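Local structure of putative metal-dependent isothiocyanate hydrolase SaxA (Pectobacterium carotovorum, 6BRM) at residues Leu65-His69 / Thr70-Asp74; Tyr88-Asp91 / Glu92-Ala96; Val108-Asp111 / Glu112-Phe115; Tyr134-Ala137 / Gln138-Asp141; Ala190-Asp193 / Leu194-Pro197. The protein probably hydrolyses isothiocyanates, the defence compounds of cruciferous plants, at a site holding two zinc ions. One frame throughout, in Å; residues are numbered along the deposited sequence.

Contact 1. Residues Leu65-His69 / Thr70-Asp74; sequences LTHTH and TDHWD. With ZN (zinc ion), chain L; ZN (zinc ion), chain M.
His-69, His-72 and Trp-73 carry most of this contact, which is the HxHxDH metal-binding loop of the metallo-beta-lactamase fold. The loop runs from strand 62-64 to helix 75-80 and folds back on itself. His-72 N donates to His-69 O at 2.8 Å. This bond closes the turn between the two halves of the motif. The His-69 ring leads the other way and binds one zinc ion through ND1. Its NE2 is hydrogen-bonded to Leu-142. His-67 CE1 sits over the centre of one face of the His-72 ring, 3.3 Å from His-72 CD2. The two planes meet obliquely, at 49°. His-67 NE2 reaches the zinc of His-69, while His-72 NE2 reaches the second zinc together with Asp-71 OD2. Asp-23 serves as a second shell: its carboxylate bonds to His-72 ND1 and Thr-66 OG1. Thr-66 OG1 in turn accepts from His-67 ND1 at 2.9 Å, in the plane of that ring. With the zinc bonds at NE2, the Thr-66 bond fixes the rotation of His-67 and the Asp-23 bond that of His-72. Trp-73 points away from the metals, with CG anti to its backbone N (chi1 -179°), and so meets Leu-65. Leu-65 CD2 lies over the five-membered ring of Trp-73, 3.9 Å from its centroid, a CH-pi contact. Ile-98 of helix 92-100 touches both. Asp-164 binds both zincs, His-128 completes the first site and His-221 the second. One water bridges the metals, 2.2 Å from each zinc, and donates to Asp-71 OD1.

Contact 2. Residues Tyr88-Asp91 / Glu92-Ala96; sequences YTQD and EKDAA
Asp-91 and Asp-94 meet at the start of helix 92-100, where Asp-91 is the N-cap. The side chain of Asp-91 turns back over its own backbone: CG stands between the N and the carbonyl carbon (chi1 58°). That brings Asp-91 OD1 over the first turn, where it accepts from Asp-94 N at 3.3 Å. The bond is nearly straight but long, and counts as weak. The first full helical bond runs from Ala-95 N to Asp-91 O. The carboxylate of Asp-94 faces the preceding loop. Asp-94 OD2 comes to 3.4 Å from Asp-91 OD1, two acceptors of like charge. The helix N-terminus may ease this closeness. Gln-90 offers a further partner. Its chain is extended, with CG opposite the backbone N (chi1 170°), and reaches across so that Gln-90 NE2 donates to Asp-94 OD2 at 3.0 Å. The oxygen is met nearly along its C-O direction and lies close to the amide plane. The amide and carboxylate planes are 29° apart. NE2 also makes a weak bond to Asp-145 O. Lys-93 runs alongside Asp-91, its CG 3.4 Å from Asp-91 OD1, while its ammonium leads away and makes no salt bridge with that residue. Thr-89 OG1 packs against Ala-95 CB at 3.5 Å and is hydrogen-bonded to Arg-107 O. The contact joins strand 87-89 to helix 92-100 in a beta-alpha-beta unit that ends in strand 106-108. Val-108 and Ile-106 of that last strand lie against Glu-92 and Ala-95, and Thr-68 of the metal-binding loop touches Asp-94.

Contact 3. Residues Val108-Asp111 / Glu112-Phe115; sequences VLKD and ENHF
The side chain of Asn-113 crosses that of Lys-110 at about a right angle and presents its amide to the Lys-110 backbone. Both ends of the amide are used. Asn-113 OD1 accepts from Lys-110 N at 2.9 Å, in the carbonyl plane and on a lone pair. Asn-113 ND2 donates to Lys-110 O at 2.7 Å. Here the fit is less flat, since the donor stands above the plane of the Lys-110 carbonyl. Two bonds to one residue hold the amide against rotation and tell its oxygen from its nitrogen. Asn-113 CG lies beside the backbone N (chi1 -53°), which points the amide back across the turn. ND2 has a second acceptor in Ile-121 O. Leu-109 also meets Asn-113 at a right angle, with CG 3.9 Å from Asn-113 ND2. The aliphatic start of Lys-110 passes the other end of the amide, its CB 3.7 Å from Asn-113 OD1, while the rest of the chain leads away. Glu-112 lies on the other side of the strand from Asn-113. Its OE2 accepts a straight bond of 3.2 Å from His-114 NE2. The oxygen lies in the plane of the imidazole, but the ring nitrogen stands well above the plane of the carboxylate. Glu-112 OE1 forms a salt bridge with Arg-177. The two Asn-113 bonds tie the side chain to the backbone three residues earlier, across a tight loop. That loop carries the chain from strand 106-108, outermost in one seven-stranded sheet, to strand 112-114, outermost in the other, within the two-sheet metallo-beta-lactamase fold.

Contact 4. Residues Tyr134-Ala137 / Gln138-Asp141; sequences YADA and QLGD
The ring of Tyr-134 and the backbone of Gly-140 meet obliquely. Tyr-134 CE1 lies 3.8 Å from Gly-140 O, and Tyr-134 CD1 is 3.9 Å from Gly-140 CA. Gly-140 has no side chain here, and the ring lies against its CA and O. The other flat group is the Asp-136 carboxylate. Leu-139 N comes to Asp-136 OD1 from above the carboxylate plane, 41° out of it, at 2.9 Å. The bond is nearly straight at the hydrogen. Gln-138 N makes a second, weak and more bent bond to Asp-136 OD1 at 2.8 Å. Asp-136 OD1 therefore holds two N-H groups at the helix start, one of them weakly. Asp-136 CG stands opposite its backbone N (chi1 -170°), which swings OD1 over the first amides of the helix. Asp-136 is thus the N-cap of helix 137-143. Asp-136 O accepts from Gly-140 N at 2.9 Å and starts the regular helical bonding. Leu-139 crosses the carboxylate, its CD1 4.0 Å from Asp-136 OD2. Tyr-195 touches both Asp-136 and Leu-139. Tyr-134 OH is bonded to Gly-144 O, and weakly to the backbone N of the zinc ligand His-128. Tyr-134 O makes a weak bond to Trp-167 of the second subunit, whose Met-211 packs on Ala-137.

Contact 5. Residues Ala190-Asp193 / Leu194-Pro197; sequences AVND and LYGP
The chain reverses between Ala-190 and Pro-197, the two halves running 167° apart, and Asn-192 N donates to Gly-196 O at 3.0 Å. Val-191 and Pro-197 form an antiparallel non-hydrogen-bonded pair, their CA atoms 4.1 Å apart. Asn-192 organises the turn. Its CG is opposite the backbone N (chi1 -175°), and this turns the amide in toward the backbone of the turn. Asn-192 OD1 accepts from Tyr-195 N at 3.0 Å, in the carbonyl plane and on a lone pair. It also takes a longer, weak bond from Leu-194 N, in the i to i+2 pattern of an Asx turn. One side-chain oxygen therefore holds two successive amides at the tip of the hairpin, one of them weakly. The same OD1 of Asn-192 lies at the edge of the Tyr-195 ring, near its plane, 3.4 Å from Tyr-195 CD2. Leu-194 CD1 comes over one face of that ring, toward its rim. Gly-196 has a positive phi of 76°, a backbone shape that favours glycine, and it turns the chain back into the second strand. On the opposite face of the small sheet from Asn-192, Val-191 CG2 packs on Pro-197 CD at 4.0 Å. Together strands 191-192 and 196-197 form a short, weakly bonded beta hairpin that follows strand 182-186 and precedes helix 203-211. At its base Ala-190 continues the backbone bonding to Ile-198. Tyr-195 O bonds to Ser-130 OG, Val-191 touches Leu-229, and the Tyr-195 side chain packs on Glu-132 and Leu-133, in the loop that leads to helix 137-143.

Contact 1 holds four of the seven zinc-binding residues; of the other contacts, only contact 2 touches it directly. Leu-65 N and Tyr-88 O, 2.9 Å apart, probably form a hydrogen bond, and the Gln-90 side chain comes within about 9 Å of a zinc ion. Contact 3 continues outward from contact 2, with Thr-89 O 2.7 Å from Leu-109 N. Contacts 4 and 5 form a second group. They touch where Leu-139 CD1 meets Tyr-195 CE2 at 3.3 Å. The side chains of Tyr-134 and Ala-190 come within about 8 and 7 Å of a zinc ion, nearest atoms, respectively. Contacts 3 and 5 are farthest apart, their centres about 32 Å distant.

Contact 1. Residues Leu65-His69 / Thr70-Asp74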
loop_
_atom_site.group_PDB
_atom_site.type_symbol
_atom_site.label_atom_id
_atom_site.label_comp_id
_atom_site.label_asym_id
_atom_site.label_seq_id
_atom_site.Cartn_x
_atom_site.Cartn_y
_atom_site.Cartn_z
ATOM N N LEU B 65 15.823 9.095 -8.769
ATOM C CA LEU B 65 16.020 7.733 -8.260
ATOM C C LEU B 65 14.759 7.256 -7.543
ATOM O O LEU B 65 14.385 7.816 -6.505
ATOM C CB LEU B 65 17.202 7.684 -7.279
ATOM C CG LEU B 65 18.623 7.440 -7.804
ATOM C CD1 LEU B 65 18.846 8.009 -9.197
ATOM C CD2 LEU B 65 19.641 8.015 -6.827
ATOM N N THR B 66 14.125 6.217 -8.092
ATOM C CA THR B 66 12.968 5.578 -7.461
ATOM C C THR B 66 13.394 4.804 -6.212
ATOM O O THR B 66 12.668 4.774 -5.220
ATOM C CB THR B 66 12.239 4.616 -8.420
ATOM O OG1 THR B 66 13.131 3.577 -8.850
ATOM C CG2 THR B 66 11.701 5.369 -9.634
ATOM N N HIS B 67 14.560 4.163 -6.295
ATOM C CA HIS B 67 15.213 3.505 -5.155
ATOM C C HIS B 67 16.674 3.181 -5.502
ATOM O O HIS B 67 17.110 3.411 -6.636
ATOM C CB HIS B 67 14.448 2.244 -4.702
ATOM C CG HIS B 67 14.313 1.179 -5.751
ATOM N ND1 HIS B 67 14.011 1.449 -7.068
ATOM C CD2 HIS B 67 14.386 -0.170 -5.656
ATOM C CE1 HIS B 67 13.930 0.316 -7.743
ATOM N NE2 HIS B 67 14.156 -0.684 -6.910
ATOM N N THR B 68 17.421 2.656 -4.528
ATOM C CA THR B 68 18.865 2.428 -4.675
ATOM C C THR B 68 19.270 0.973 -4.988
ATOM O O THR B 68 20.425 0.601 -4.777
ATOM C CB THR B 68 19.604 2.908 -3.409
ATOM O OG1 THR B 68 19.121 2.182 -2.271
ATOM C CG2 THR B 68 19.377 4.396 -3.194
ATOM N N HIS B 69 18.344 0.158 -5.500
ATOM C CA HIS B 69 18.696 -1.178 -6.006
ATOM C C HIS B 69 19.670 -1.035 -7.175
ATOM O O HIS B 69 19.512 -0.140 -8.008
ATOM C CB HIS B 69 17.456 -1.976 -6.434
ATOM C CG HIS B 69 16.678 -2.554 -5.288
ATOM N ND1 HIS B 69 15.437 -3.136 -5.450
ATOM C CD2 HIS B 69 16.962 -2.632 -3.965
ATOM C CE1 HIS B 69 14.997 -3.554 -4.275
ATOM N NE2 HIS B 69 15.904 -3.262 -3.360
ATOM N N THR B 70 20.670 -1.916 -7.223
ATOM C CA THR B 70 21.833 -1.754 -8.113
ATOM C C THR B 70 21.475 -1.645 -9.600
ATOM O O THR B 70 22.124 -0.899 -10.338
ATOM C CB THR B 70 22.857 -2.892 -7.910
ATOM O OG1 THR B 70 23.059 -3.110 -6.507
ATOM C CG2 THR B 70 24.195 -2.553 -8.565
ATOM N N ASP B 71 20.424 -2.353 -10.020
ATOM C CA ASP B 71 19.890 -2.244 -11.395
ATOM C C ASP B 71 19.140 -0.925 -11.704
ATOM O O ASP B 71 18.577 -0.778 -12.793
ATOM C CB ASP B 71 18.991 -3.453 -11.732
ATOM C CG ASP B 71 17.779 -3.558 -10.822
ATOM O OD1 ASP B 71 17.986 -3.559 -9.591
ATOM O OD2 ASP B 71 16.631 -3.645 -11.316
ATOM N N HIS B 72 19.098 0.002 -10.743
ATOM C CA HIS B 72 18.588 1.366 -10.947
ATOM C C HIS B 72 19.589 2.481 -10.596
ATOM O O HIS B 72 19.305 3.651 -10.837
ATOM C CB HIS B 72 17.326 1.556 -10.100
ATOM C CG HIS B 72 16.259 0.551 -10.380
ATOM N ND1 HIS B 72 15.172 0.823 -11.179
ATOM C CD2 HIS B 72 16.121 -0.736 -9.981
ATOM C CE1 HIS B 72 14.405 -0.249 -11.257
ATOM N NE2 HIS B 72 14.958 -1.210 -10.538
ATOM N N TRP B 73 20.749 2.119 -10.046
ATOM C CA TRP B 73 21.719 3.071 -9.502
ATOM C C TRP B 73 22.974 2.282 -9.107
ATOM O O TRP B 73 23.155 1.922 -7.935
ATOM C CB TRP B 73 21.123 3.814 -8.296
ATOM C CG TRP B 73 22.017 4.841 -7.654
ATOM C CD1 TRP B 73 22.478 4.834 -6.369
ATOM C CD2 TRP B 73 22.539 6.029 -8.261
ATOM N NE1 TRP B 73 23.257 5.940 -6.140
ATOM C CE2 TRP B 73 23.311 6.692 -7.283
ATOM C CE3 TRP B 73 22.431 6.597 -9.539
ATOM C CZ2 TRP B 73 23.973 7.898 -7.540
ATOM C CZ3 TRP B 73 23.092 7.799 -9.798
ATOM C CH2 TRP B 73 23.851 8.434 -8.801
ATOM N N ASP B 74 23.815 1.996 -10.102
ATOM C CA ASP B 74 25.032 1.182 -9.908
ATOM C C ASP B 74 26.262 2.037 -9.626
ATOM O O ASP B 74 26.210 3.264 -9.736
ATOM C CB ASP B 74 25.280 0.241 -11.106
ATOM C CG ASP B 74 25.503 0.976 -12.431
ATOM O OD1 ASP B 74 25.558 2.223 -12.468
ATOM O OD2 ASP B 74 25.618 0.282 -13.458
HETATM ZN ZN ZN L . 14.227 -2.864 -7.277
HETATM ZN ZN ZN M . 14.616 -3.376 -10.447
HETATM O O HOH W 1 15.753 -3.720 -8.588
HETATM O O HOH W 2 14.106 -5.499 -10.177
#

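Contact 2. Residues Tyr88-Asp91 / Glu92-Ala96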
loop_
_atom_site.group_PDB
_atom_site.type_symbol
_atom_site.label_atom_id
_atom_site.label_comp_id
_atom_site.label_asym_id
_atom_site.label_seq_id
_atom_site.Cartn_x
_atom_site.Cartn_y
_atom_site.Cartn_z
ATOM N N TYR B 88 16.971 13.864 -7.450
ATOM C CA TYR B 88 15.681 13.736 -6.774
ATOM C C TYR B 88 15.546 12.316 -6.214
ATOM O O TYR B 88 15.524 11.351 -6.984
ATOM C CB TYR B 88 14.532 14.019 -7.755
ATOM C CG TYR B 88 14.226 15.494 -7.976
ATOM C CD1 TYR B 88 13.743 16.292 -6.936
ATOM C CD2 TYR B 88 14.398 16.088 -9.230
ATOM C CE1 TYR B 88 13.454 17.634 -7.130
ATOM C CE2 TYR B 88 14.108 17.434 -9.434
ATOM C CZ TYR B 88 13.636 18.202 -8.381
ATOM O OH TYR B 88 13.349 19.532 -8.569
ATOM N N THR B 89 15.453 12.191 -4.887
ATOM C CA THR B 89 15.311 10.886 -4.228
ATOM C C THR B 89 13.913 10.654 -3.656
ATOM O O THR B 89 13.122 11.581 -3.491
ATOM C CB THR B 89 16.334 10.700 -3.093
ATOM O OG1 THR B 89 16.086 11.650 -2.050
ATOM C CG2 THR B 89 17.754 10.865 -3.618
ATOM N N GLN B 90 13.650 9.389 -3.348
ATOM C CA GLN B 90 12.364 8.902 -2.841
ATOM C C GLN B 90 12.089 9.321 -1.393
ATOM O O GLN B 90 10.965 9.707 -1.066
ATOM C CB GLN B 90 12.356 7.371 -2.953
ATOM C CG GLN B 90 11.217 6.628 -2.269
ATOM C CD GLN B 90 11.384 5.118 -2.343
ATOM O OE1 GLN B 90 10.403 4.386 -2.453
ATOM N NE2 GLN B 90 12.626 4.646 -2.284
ATOM N N ASP B 91 13.102 9.210 -0.532
ATOM C CA ASP B 91 12.950 9.491 0.905
ATOM C C ASP B 91 14.286 9.877 1.559
ATOM O O ASP B 91 15.315 9.944 0.878
ATOM C CB ASP B 91 12.276 8.297 1.615
ATOM C CG ASP B 91 13.047 6.979 1.464
ATOM O OD1 ASP B 91 14.252 6.990 1.122
ATOM O OD2 ASP B 91 12.431 5.916 1.699
ATOM N N GLU B 92 14.260 10.139 2.868
ATOM C CA GLU B 92 15.448 10.605 3.602
ATOM C C GLU B 92 16.632 9.637 3.615
ATOM O O GLU B 92 17.776 10.081 3.500
ATOM C CB GLU B 92 15.085 10.983 5.051
ATOM C CG GLU B 92 14.331 12.304 5.194
ATOM C CD GLU B 92 15.184 13.538 4.921
ATOM O OE1 GLU B 92 14.629 14.537 4.414
ATOM O OE2 GLU B 92 16.401 13.522 5.208
ATOM N N LYS B 93 16.376 8.335 3.765
ATOM C CA LYS B 93 17.475 7.351 3.848
ATOM C C LYS B 93 18.250 7.212 2.529
ATOM O O LYS B 93 19.480 7.135 2.545
ATOM C CB LYS B 93 17.011 5.981 4.374
ATOM C CG LYS B 93 15.966 5.246 3.544
ATOM C CD LYS B 93 16.241 3.749 3.439
ATOM C CE LYS B 93 16.212 3.056 4.793
ATOM N NZ LYS B 93 16.159 1.575 4.645
ATOM N N ASP B 94 17.538 7.223 1.404
ATOM C CA ASP B 94 18.171 7.181 0.081
ATOM C C ASP B 94 18.932 8.478 -0.212
ATOM O O ASP B 94 19.980 8.445 -0.855
ATOM C CB ASP B 94 17.138 6.911 -1.026
ATOM C CG ASP B 94 16.575 5.490 -0.989
ATOM O OD1 ASP B 94 17.223 4.579 -0.426
ATOM O OD2 ASP B 94 15.478 5.280 -1.549
ATOM N N ALA B 95 18.406 9.611 0.259
ATOM C CA ALA B 95 19.110 10.890 0.157
ATOM C C ALA B 95 20.428 10.857 0.924
ATOM O O ALA B 95 21.464 11.258 0.390
ATOM C CB ALA B 95 18.239 12.027 0.666
ATOM N N ALA B 96 20.378 10.368 2.166
ATOM C CA ALA B 96 21.568 10.227 3.015
ATOM C C ALA B 96 22.632 9.330 2.386
ATOM O O ALA B 96 23.816 9.661 2.415
ATOM C CB ALA B 96 21.182 9.689 4.386
#

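Contact 3. Residues Val108-Asp111 / Glu112-Phe115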
loop_
_atom_site.group_PDB
_atom_site.type_symbol
_atom_site.label_atom_id
_atom_site.label_comp_id
_atom_site.label_asym_id
_atom_site.label_seq_id
_atom_site.Cartn_x
_atom_site.Cartn_y
_atom_site.Cartn_z
ATOM N N VAL B 108 14.541 15.567 -1.775
ATOM C CA VAL B 108 13.644 14.455 -1.472
ATOM C C VAL B 108 12.281 14.778 -2.065
ATOM O O VAL B 108 11.744 15.858 -1.828
ATOM C CB VAL B 108 13.491 14.244 0.051
ATOM C CG1 VAL B 108 12.587 13.048 0.347
ATOM C CG2 VAL B 108 14.857 14.071 0.706
ATOM N N LEU B 109 11.732 13.845 -2.842
ATOM C CA LEU B 109 10.390 13.994 -3.396
ATOM C C LEU B 109 9.364 13.878 -2.281
ATOM O O LEU B 109 9.337 12.883 -1.557
ATOM C CB LEU B 109 10.091 12.940 -4.481
ATOM C CG LEU B 109 10.138 13.346 -5.961
ATOM C CD1 LEU B 109 11.291 14.284 -6.260
ATOM C CD2 LEU B 109 10.205 12.110 -6.851
ATOM N N LYS B 110 8.528 14.904 -2.145
ATOM C CA LYS B 110 7.339 14.820 -1.309
ATOM C C LYS B 110 6.281 14.042 -2.077
ATOM O O LYS B 110 6.472 13.715 -3.252
ATOM C CB LYS B 110 6.831 16.213 -0.943
ATOM C CG LYS B 110 7.827 17.018 -0.121
ATOM C CD LYS B 110 7.301 18.405 0.206
ATOM C CE LYS B 110 8.386 19.264 0.836
ATOM N NZ LYS B 110 8.918 18.689 2.104
ATOM N N ASP B 111 5.172 13.740 -1.410
ATOM C CA ASP B 111 4.046 13.053 -2.050
ATOM C C ASP B 111 3.469 13.858 -3.213
ATOM O O ASP B 111 3.003 13.278 -4.191
ATOM C CB ASP B 111 2.953 12.736 -1.026
ATOM C CG ASP B 111 3.391 11.691 -0.017
ATOM O OD1 ASP B 111 4.548 11.759 0.450
ATOM O OD2 ASP B 111 2.582 10.793 0.304
ATOM N N GLU B 112 3.499 15.187 -3.091
ATOM C CA GLU B 112 3.133 16.107 -4.171
ATOM C C GLU B 112 4.229 17.154 -4.323
ATOM O O GLU B 112 4.706 17.686 -3.325
ATOM C CB GLU B 112 1.804 16.793 -3.858
ATOM C CG GLU B 112 0.684 15.826 -3.491
ATOM C CD GLU B 112 -0.698 16.445 -3.586
ATOM O OE1 GLU B 112 -1.653 15.702 -3.890
ATOM O OE2 GLU B 112 -0.834 17.672 -3.365
ATOM N N ASN B 113 4.627 17.443 -5.564
ATOM C CA ASN B 113 5.712 18.393 -5.843
ATOM C C ASN B 113 5.300 19.372 -6.948
ATOM O O ASN B 113 5.647 19.200 -8.123
ATOM C CB ASN B 113 7.012 17.658 -6.209
ATOM C CG ASN B 113 7.416 16.625 -5.170
ATOM O OD1 ASN B 113 8.204 16.906 -4.267
ATOM N ND2 ASN B 113 6.860 15.427 -5.284
ATOM N N HIS B 114 4.562 20.406 -6.541
ATOM C CA HIS B 114 4.029 21.420 -7.454
ATOM C C HIS B 114 5.088 22.482 -7.692
ATOM O O HIS B 114 5.514 23.151 -6.750
ATOM C CB HIS B 114 2.767 22.070 -6.865
ATOM C CG HIS B 114 1.697 21.087 -6.505
ATOM N ND1 HIS B 114 0.737 20.668 -7.401
ATOM C CD2 HIS B 114 1.448 20.423 -5.351
ATOM C CE1 HIS B 114 -0.062 19.796 -6.813
ATOM N NE2 HIS B 114 0.350 19.626 -5.569
ATOM N N PHE B 115 5.521 22.621 -8.945
ATOM C CA PHE B 115 6.501 23.645 -9.329
ATOM C C PHE B 115 5.779 24.787 -10.033
ATOM O O PHE B 115 4.772 24.564 -10.714
ATOM C CB PHE B 115 7.593 23.050 -10.225
ATOM C CG PHE B 115 8.391 21.969 -9.557
ATOM C CD1 PHE B 115 9.332 22.287 -8.582
ATOM C CD2 PHE B 115 8.198 20.631 -9.888
ATOM C CE1 PHE B 115 10.070 21.293 -7.953
ATOM C CE2 PHE B 115 8.929 19.634 -9.263
ATOM C CZ PHE B 115 9.866 19.964 -8.295
#

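Contact 4. Residues Tyr134-Ala137 / Gln138-Asp141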
loop_
_atom_site.group_PDB
_atom_site.type_symbol
_atom_site.label_atom_id
_atom_site.label_comp_id
_atom_site.label_asym_id
_atom_site.label_seq_id
_atom_site.Cartn_x
_atom_site.Cartn_y
_atom_site.Cartn_z
ATOM N N TYR B 134 6.883 -9.462 2.598
ATOM C CA TYR B 134 6.989 -8.361 3.576
ATOM C C TYR B 134 6.636 -8.741 5.028
ATOM O O TYR B 134 6.830 -7.929 5.935
ATOM C CB TYR B 134 6.196 -7.134 3.103
ATOM C CG TYR B 134 6.905 -6.374 2.007
ATOM C CD1 TYR B 134 7.888 -5.439 2.309
ATOM C CD2 TYR B 134 6.611 -6.607 0.663
ATOM C CE1 TYR B 134 8.554 -4.750 1.308
ATOM C CE2 TYR B 134 7.270 -5.921 -0.349
ATOM C CZ TYR B 134 8.235 -4.991 -0.023
ATOM O OH TYR B 134 8.883 -4.304 -1.024
ATOM N N ALA B 135 6.126 -9.955 5.247
ATOM C CA ALA B 135 6.045 -10.539 6.599
ATOM C C ALA B 135 7.434 -10.911 7.136
ATOM O O ALA B 135 7.654 -10.910 8.353
ATOM C CB ALA B 135 5.132 -11.757 6.611
ATOM N N ASP B 136 8.353 -11.244 6.225
ATOM C CA ASP B 136 9.760 -11.460 6.559
ATOM C C ASP B 136 10.416 -10.098 6.754
ATOM O O ASP B 136 10.493 -9.306 5.815
ATOM C CB ASP B 136 10.459 -12.250 5.439
ATOM C CG ASP B 136 11.862 -12.713 5.819
ATOM O OD1 ASP B 136 12.742 -11.858 6.070
ATOM O OD2 ASP B 136 12.094 -13.939 5.836
ATOM N N ALA B 137 10.886 -9.834 7.973
ATOM C CA ALA B 137 11.514 -8.553 8.318
ATOM C C ALA B 137 12.866 -8.326 7.637
ATOM O O ALA B 137 13.279 -7.182 7.459
ATOM C CB ALA B 137 11.669 -8.434 9.827
ATOM N N GLN B 138 13.552 -9.409 7.269
ATOM C CA GLN B 138 14.849 -9.324 6.586
ATOM C C GLN B 138 14.643 -8.943 5.117
ATOM O O GLN B 138 15.270 -8.004 4.613
ATOM C CB GLN B 138 15.603 -10.659 6.707
ATOM C CG GLN B 138 17.119 -10.551 6.652
ATOM C CD GLN B 138 17.807 -11.842 7.077
ATOM O OE1 GLN B 138 17.506 -12.400 8.136
ATOM N NE2 GLN B 138 18.740 -12.320 6.256
ATOM N N LEU B 139 13.751 -9.672 4.449
ATOM C CA LEU B 139 13.390 -9.396 3.056
ATOM C C LEU B 139 12.540 -8.131 2.889
ATOM O O LEU B 139 12.431 -7.610 1.781
ATOM C CB LEU B 139 12.656 -10.592 2.439
ATOM C CG LEU B 139 13.439 -11.905 2.346
ATOM C CD1 LEU B 139 12.510 -13.036 1.939
ATOM C CD2 LEU B 139 14.604 -11.800 1.370
ATOM N N GLY B 140 11.925 -7.658 3.973
ATOM C CA GLY B 140 11.235 -6.370 3.978
ATOM C C GLY B 140 12.200 -5.226 3.733
ATOM O O GLY B 140 11.974 -4.403 2.848
ATOM N N ASP B 141 13.282 -5.191 4.508
ATOM C CA ASP B 141 14.325 -4.168 4.358
ATOM C C ASP B 141 15.109 -4.284 3.050
ATOM O O ASP B 141 15.549 -3.273 2.510
ATOM C CB ASP B 141 15.311 -4.212 5.533
ATOM C CG ASP B 141 14.700 -3.724 6.830
ATOM O OD1 ASP B 141 13.697 -4.317 7.275
ATOM O OD2 ASP B 141 15.227 -2.749 7.410
#

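Contact 5. Residues Ala190-Asp193 / Leu194-Pro197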
loop_
_atom_site.group_PDB
_atom_site.type_symbol
_atom_site.label_atom_id
_atom_site.label_comp_id
_atom_site.label_asym_id
_atom_site.label_seq_id
_atom_site.Cartn_x
_atom_site.Cartn_y
_atom_site.Cartn_z
ATOM N N ALA B 190 11.010 -10.692 -12.643
ATOM C CA ALA B 190 11.954 -11.241 -11.682
ATOM C C ALA B 190 11.144 -11.917 -10.586
ATOM O O ALA B 190 10.140 -11.369 -10.128
ATOM C CB ALA B 190 12.837 -10.148 -11.101
ATOM N N VAL B 191 11.573 -13.110 -10.186
ATOM C CA VAL B 191 10.815 -13.937 -9.253
ATOM C C VAL B 191 11.703 -14.358 -8.083
ATOM O O VAL B 191 12.864 -14.723 -8.278
ATOM C CB VAL B 191 10.181 -15.150 -9.988
ATOM C CG1 VAL B 191 11.218 -16.216 -10.337
ATOM C CG2 VAL B 191 9.039 -15.746 -9.179
ATOM N N ASN B 192 11.163 -14.263 -6.870
ATOM C CA ASN B 192 11.832 -14.780 -5.676
ATOM C C ASN B 192 11.607 -16.289 -5.629
ATOM O O ASN B 192 10.570 -16.776 -6.083
ATOM C CB ASN B 192 11.276 -14.114 -4.416
ATOM C CG ASN B 192 12.015 -14.530 -3.158
ATOM O OD1 ASN B 192 11.498 -15.305 -2.355
ATOM N ND2 ASN B 192 13.234 -14.031 -2.992
ATOM N N ASP B 193 12.576 -17.018 -5.075
ATOM C CA ASP B 193 12.562 -18.489 -5.069
ATOM C C ASP B 193 11.323 -19.069 -4.390
ATOM O O ASP B 193 10.694 -19.980 -4.929
ATOM C CB ASP B 193 13.824 -19.039 -4.388
ATOM C CG ASP B 193 14.003 -20.532 -4.594
ATOM O OD1 ASP B 193 14.015 -20.975 -5.763
ATOM O OD2 ASP B 193 14.152 -21.258 -3.588
ATOM N N LEU B 194 10.971 -18.526 -3.224
ATOM C CA LEU B 194 9.846 -19.035 -2.425
ATOM C C LEU B 194 8.648 -18.081 -2.297
ATOM O O LEU B 194 7.519 -18.553 -2.159
ATOM C CB LEU B 194 10.323 -19.480 -1.035
ATOM C CG LEU B 194 11.086 -18.492 -0.146
ATOM C CD1 LEU B 194 10.725 -18.711 1.317
ATOM C CD2 LEU B 194 12.595 -18.602 -0.339
ATOM N N TYR B 195 8.880 -16.765 -2.348
ATOM C CA TYR B 195 7.813 -15.766 -2.134
ATOM C C TYR B 195 7.176 -15.188 -3.416
ATOM O O TYR B 195 6.437 -14.204 -3.349
ATOM C CB TYR B 195 8.334 -14.633 -1.233
ATOM C CG TYR B 195 8.632 -15.072 0.188
ATOM C CD1 TYR B 195 7.603 -15.485 1.040
ATOM C CD2 TYR B 195 9.934 -15.063 0.691
ATOM C CE1 TYR B 195 7.861 -15.884 2.344
ATOM C CE2 TYR B 195 10.201 -15.461 1.996
ATOM C CZ TYR B 195 9.162 -15.869 2.817
ATOM O OH TYR B 195 9.424 -16.266 4.108
ATOM N N GLY B 196 7.438 -15.799 -4.571
ATOM C CA GLY B 196 6.787 -15.393 -5.820
ATOM C C GLY B 196 7.354 -14.109 -6.405
ATOM O O GLY B 196 8.357 -13.599 -5.901
ATOM N N PRO B 197 6.712 -13.573 -7.472
ATOM C CA PRO B 197 7.194 -12.386 -8.201
ATOM C C PRO B 197 7.469 -11.149 -7.334
ATOM O O PRO B 197 6.742 -10.899 -6.367
ATOM C CB PRO B 197 6.063 -12.098 -9.192
ATOM C CG PRO B 197 5.428 -13.421 -9.428
ATOM C CD PRO B 197 5.516 -14.153 -8.119
#